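Local structure of ftsY (Mycoplasma mycoides, 1ZU4) at residues M53-K56 / V57-V61; S81-Q84 / A85-N89. The protein is the NG domain of a signal recognition particle receptor, pairing an alpha-helical bundle with a P-loop GTPase domain of the SRP54 type. All blocks are in the same frame, centred on the assembly; numbering follows the deposited sequence.

Overall arrangement
Both contacts are local and lie in series along the chain: contact 1 takes up most of helix 51-64, and contact 2 spans the last turns of helix 71-87, the next helix, and the first residues beyond it. Their centres are about 10 Å apart and the two helices pack directly, Val57 CG2 lying 3.5 Å from Ala85 CB, with Leu60 and Val61 resting on Ser81. Helix 51-64 also packs on helix 34-46 of the bundle. Beyond helix 71-87 the chain runs, through a partly unmodelled loop, to strand 106-111. Helix 272-280 touches Met53 as well as Leu82, Tyr86 and Asn89, which places contact 2, and the Met53 end of contact 1, beside the GTPase domain.

Contact 1: M53-K56 / V57-V61; sequences MVLK and VSNLV
Val57 N donates to Met53 O over 2.9 Å, a nearly straight bond with an N-H...O angle of 164°. Ser58 N bonds Val54 O at the same length, and the bonds from Asn59 to Leu55 and from Leu60 to Lys56 continue this i to i+4 pattern. Several side chains of the later turn lie against the carbonyl oxygens that their own N-H groups bond. Val57 CG2 comes 3.4 Å from Met53 O, because this branch stands beside its own backbone N while CG1 points anti to it (chi1 170°). Leu60 CG likewise lies 3.5 Å from Lys56 O. All this is one unbroken alpha-helix of the SRP54-type helical bundle, whose buried face carries Val54 and Val57 against Ile45 and Leu44 of helix 34-46; Val57 also reaches Leu78 and Ala85 of helix 71-87. Ser58 brings its CB to 3.3 Å from Val54 O and turns its hydroxyl to Glu41, which satisfies it inside the bundle. On the exposed side Leu55 and Asn59 lie one turn apart, and Leu55 CD1 meets the amide oxygen OD1 of Asn59 at 3.9 Å. The aliphatic chain of Lys56 bends at its last two torsions, and its side chain touches Asp88.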
loop_
_atom_site.group_PDB
_atom_site.type_symbol
_atom_site.label_atom_id
_atom_site.label_comp_id
_atom_site.label_asym_id
_atom_site.label_seq_id
_atom_site.Cartn_x
_atom_site.Cartn_y
_atom_site.Cartn_z
ATOM N N MET A 53 11.641 -7.960 -12.909
ATOM C CA MET A 53 11.447 -8.835 -11.733
ATOM C C MET A 53 11.475 -10.320 -12.092
ATOM O O MET A 53 12.050 -11.108 -11.359
ATOM C CB MET A 53 10.149 -8.456 -11.010
ATOM C CG MET A 53 10.299 -7.165 -10.099
ATOM S SD MET A 53 11.376 -7.623 -8.673
ATOM C CE MET A 53 11.570 -6.022 -7.836
ATOM N N VAL A 54 10.842 -10.697 -13.206
ATOM C CA VAL A 54 10.950 -12.079 -13.704
ATOM C C VAL A 54 12.422 -12.451 -13.828
ATOM O O VAL A 54 12.842 -13.477 -13.322
ATOM C CB VAL A 54 10.239 -12.284 -15.069
ATOM C CG1 VAL A 54 10.498 -13.684 -15.659
ATOM C CG2 VAL A 54 8.749 -12.096 -14.879
ATOM N N LEU A 55 13.194 -11.586 -14.485
ATOM C CA LEU A 55 14.619 -11.810 -14.681
ATOM C C LEU A 55 15.400 -11.925 -13.361
ATOM O O LEU A 55 16.207 -12.829 -13.183
ATOM C CB LEU A 55 15.185 -10.684 -15.550
ATOM C CG LEU A 55 16.692 -10.687 -15.764
ATOM C CD1 LEU A 55 16.999 -11.677 -16.842
ATOM C CD2 LEU A 55 17.181 -9.294 -16.109
ATOM N N LYS A 56 15.175 -11.010 -12.442
ATOM C CA LYS A 56 15.844 -11.046 -11.135
ATOM C C LYS A 56 15.475 -12.310 -10.321
ATOM O O LYS A 56 16.344 -12.948 -9.744
ATOM C CB LYS A 56 15.539 -9.765 -10.336
ATOM C CG LYS A 56 16.418 -9.608 -9.086
ATOM C CD LYS A 56 16.071 -8.373 -8.231
ATOM C CE LYS A 56 16.773 -7.118 -8.741
ATOM N NZ LYS A 56 16.093 -6.624 -9.975
ATOM N N VAL A 57 14.203 -12.698 -10.315
ATOM C CA VAL A 57 13.763 -13.883 -9.549
ATOM C C VAL A 57 14.308 -15.181 -10.171
ATOM O O VAL A 57 14.823 -16.048 -9.472
ATOM C CB VAL A 57 12.221 -13.900 -9.372
ATOM C CG1 VAL A 57 11.735 -15.252 -8.797
ATOM C CG2 VAL A 57 11.809 -12.795 -8.401
ATOM N N SER A 58 14.171 -15.316 -11.486
ATOM C CA SER A 58 14.730 -16.477 -12.198
ATOM C C SER A 58 16.226 -16.628 -11.938
ATOM O O SER A 58 16.693 -17.747 -11.673
ATOM C CB SER A 58 14.491 -16.353 -13.696
ATOM O OG SER A 58 14.827 -17.582 -14.353
ATOM N N ASN A 59 16.972 -15.526 -11.995
ATOM C CA ASN A 59 18.438 -15.597 -11.758
ATOM C C ASN A 59 18.796 -16.047 -10.360
ATOM O O ASN A 59 19.680 -16.875 -10.182
ATOM C CB ASN A 59 19.138 -14.282 -12.078
ATOM C CG ASN A 59 19.267 -14.046 -13.561
ATOM O OD1 ASN A 59 19.448 -12.904 -14.000
ATOM N ND2 ASN A 59 19.142 -15.105 -14.347
ATOM N N LEU A 60 18.088 -15.503 -9.369
ATOM C CA LEU A 60 18.182 -15.984 -7.994
ATOM C C LEU A 60 17.874 -17.478 -7.787
ATOM O O LEU A 60 18.626 -18.173 -7.109
ATOM C CB LEU A 60 17.297 -15.129 -7.096
ATOM C CG LEU A 60 17.925 -13.783 -6.707
ATOM C CD1 LEU A 60 16.856 -12.889 -6.106
ATOM C CD2 LEU A 60 19.161 -13.978 -5.776
ATOM N N VAL A 61 16.757 -17.961 -8.350
ATOM C CA VAL A 61 16.423 -19.394 -8.284
ATOM C C VAL A 61 17.548 -20.212 -8.985
ATOM O O VAL A 61 18.037 -21.198 -8.457
ATOM C CB VAL A 61 15.087 -19.716 -8.964
ATOM C CG1 VAL A 61 14.887 -21.251 -9.034
ATOM C CG2 VAL A 61 13.893 -19.080 -8.204
#

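Contact 2: S81-Q84 / A85-N89; sequences SLYQ and AYTDN
Ala85 N sits 3.0 Å from Ser81 O, donating from above the carbonyl plane, while its methyl CB also lies close to that oxygen. A weak second bond runs from the same N-H to Leu82 O, the carbonyl to which Tyr86 N donates, again weakly, at 3.3 Å. The ring of Tyr86 leads away from the preceding turn towards Leu274 and Ile301, and its hydroxyl is hydrogen-bonded to Ile284 N. Thr87 carries most of the side-chain contact. Its N-H bonds Tyr83 O in the carbonyl plane, and its hydroxyl OG1 donates to the same oxygen at 2.9 Å from above that plane. With chi1 at 55°, OG1 falls between the backbone N and carbonyl carbon, and CG2 is left over one face of the Tyr83 ring. This CH-pi contact puts CG2 3.8 Å from the ring centroid, 20° off the normal and shifted towards CZ. Asp88, the first residue to leave helical angles, still gives a weak N-H bond to Gln84 O at 2.8 Å. Asn89 then folds its amide back, ND2 donating to a lone pair of Tyr86 O over 2.9 Å; Lys277 bonds that oxygen too. At this helix C-terminus, then, side-chain donors from Thr87, Asn89 and Lys277 add to the backbone bonds, and the lysine's charge would probably complement the negative end of the helix dipole.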
loop_
_atom_site.group_PDB
_atom_site.type_symbol
_atom_site.label_atom_id
_atom_site.label_comp_id
_atom_site.label_asym_id
_atom_site.label_seq_id
_atom_site.Cartn_x
_atom_site.Cartn_y
_atom_site.Cartn_z
ATOM N N SER A 81 13.719 -16.443 -3.311
ATOM C CA SER A 81 14.073 -15.505 -4.395
ATOM C C SER A 81 13.049 -14.400 -4.594
ATOM O O SER A 81 13.407 -13.306 -5.038
ATOM C CB SER A 81 14.311 -16.238 -5.731
ATOM O OG SER A 81 15.327 -17.275 -5.604
ATOM N N LEU A 82 11.782 -14.686 -4.283
ATOM C CA LEU A 82 10.703 -13.687 -4.387
ATOM C C LEU A 82 10.913 -12.624 -3.320
ATOM O O LEU A 82 10.917 -11.430 -3.616
ATOM C CB LEU A 82 9.335 -14.342 -4.233
ATOM C CG LEU A 82 8.849 -15.191 -5.426
ATOM C CD1 LEU A 82 7.713 -16.091 -4.985
ATOM C CD2 LEU A 82 8.444 -14.381 -6.706
ATOM N N TYR A 83 11.102 -13.082 -2.083
ATOM C CA TYR A 83 11.411 -12.218 -0.971
ATOM C C TYR A 83 12.670 -11.396 -1.235
ATOM O O TYR A 83 12.691 -10.165 -0.981
ATOM C CB TYR A 83 11.571 -13.083 0.292
ATOM C CG TYR A 83 12.160 -12.360 1.440
ATOM C CD1 TYR A 83 11.341 -11.658 2.344
ATOM C CD2 TYR A 83 13.537 -12.342 1.623
ATOM C CE1 TYR A 83 11.873 -11.000 3.384
ATOM C CE2 TYR A 83 14.091 -11.639 2.649
ATOM C CZ TYR A 83 13.245 -10.999 3.545
ATOM O OH TYR A 83 13.776 -10.312 4.563
ATOM N N GLN A 84 13.750 -12.054 -1.683
ATOM C CA GLN A 84 15.026 -11.323 -1.983
ATOM C C GLN A 84 14.924 -10.270 -3.107
ATOM O O GLN A 84 15.580 -9.206 -3.067
ATOM C CB GLN A 84 16.181 -12.308 -2.223
ATOM C CG GLN A 84 16.479 -13.093 -0.949
ATOM C CD GLN A 84 17.727 -13.948 -1.039
ATOM O OE1 GLN A 84 18.182 -14.314 -2.122
ATOM N NE2 GLN A 84 18.262 -14.292 0.115
ATOM N N ALA A 85 14.071 -10.553 -4.095
ATOM C CA ALA A 85 13.880 -9.651 -5.230
ATOM C C ALA A 85 13.309 -8.323 -4.734
ATOM O O ALA A 85 13.717 -7.242 -5.179
ATOM C CB ALA A 85 12.960 -10.278 -6.242
ATOM N N TYR A 86 12.370 -8.422 -3.810
ATOM C CA TYR A 86 11.767 -7.258 -3.173
ATOM C C TYR A 86 12.740 -6.585 -2.225
ATOM O O TYR A 86 12.858 -5.360 -2.231
ATOM C CB TYR A 86 10.516 -7.668 -2.400
ATOM C CG TYR A 86 9.719 -6.516 -1.843
ATOM C CD1 TYR A 86 8.673 -5.976 -2.590
ATOM C CD2 TYR A 86 10.039 -5.929 -0.593
ATOM C CE1 TYR A 86 7.922 -4.918 -2.120
ATOM C CE2 TYR A 86 9.283 -4.820 -0.097
ATOM C CZ TYR A 86 8.216 -4.352 -0.878
ATOM O OH TYR A 86 7.427 -3.303 -0.492
ATOM N N THR A 87 13.426 -7.371 -1.402
ATOM C CA THR A 87 14.272 -6.777 -0.362
ATOM C C THR A 87 15.635 -6.289 -0.897
ATOM O O THR A 87 16.388 -5.702 -0.149
ATOM C CB THR A 87 14.505 -7.760 0.819
ATOM O OG1 THR A 87 15.033 -8.982 0.293
ATOM C CG2 THR A 87 13.219 -8.065 1.551
ATOM N N ASP A 88 15.959 -6.571 -2.166
ATOM C CA ASP A 88 17.153 -6.036 -2.838
ATOM C C ASP A 88 16.939 -4.544 -3.160
ATOM O O ASP A 88 16.375 -4.164 -4.199
ATOM C CB ASP A 88 17.487 -6.863 -4.104
ATOM C CG ASP A 88 18.635 -6.264 -4.938
ATOM O OD1 ASP A 88 19.625 -5.767 -4.342
ATOM O OD2 ASP A 88 18.535 -6.293 -6.191
ATOM N N ASN A 89 17.356 -3.702 -2.232
ATOM C CA ASN A 89 17.161 -2.268 -2.347
ATOM C C ASN A 89 18.081 -1.504 -1.381
ATOM O O ASN A 89 18.683 -2.077 -0.465
ATOM C CB ASN A 89 15.678 -1.895 -2.108
ATOM C CG ASN A 89 15.177 -2.333 -0.742
ATOM O OD1 ASN A 89 15.732 -1.932 0.297
ATOM N ND2 ASN A 89 14.126 -3.177 -0.732
#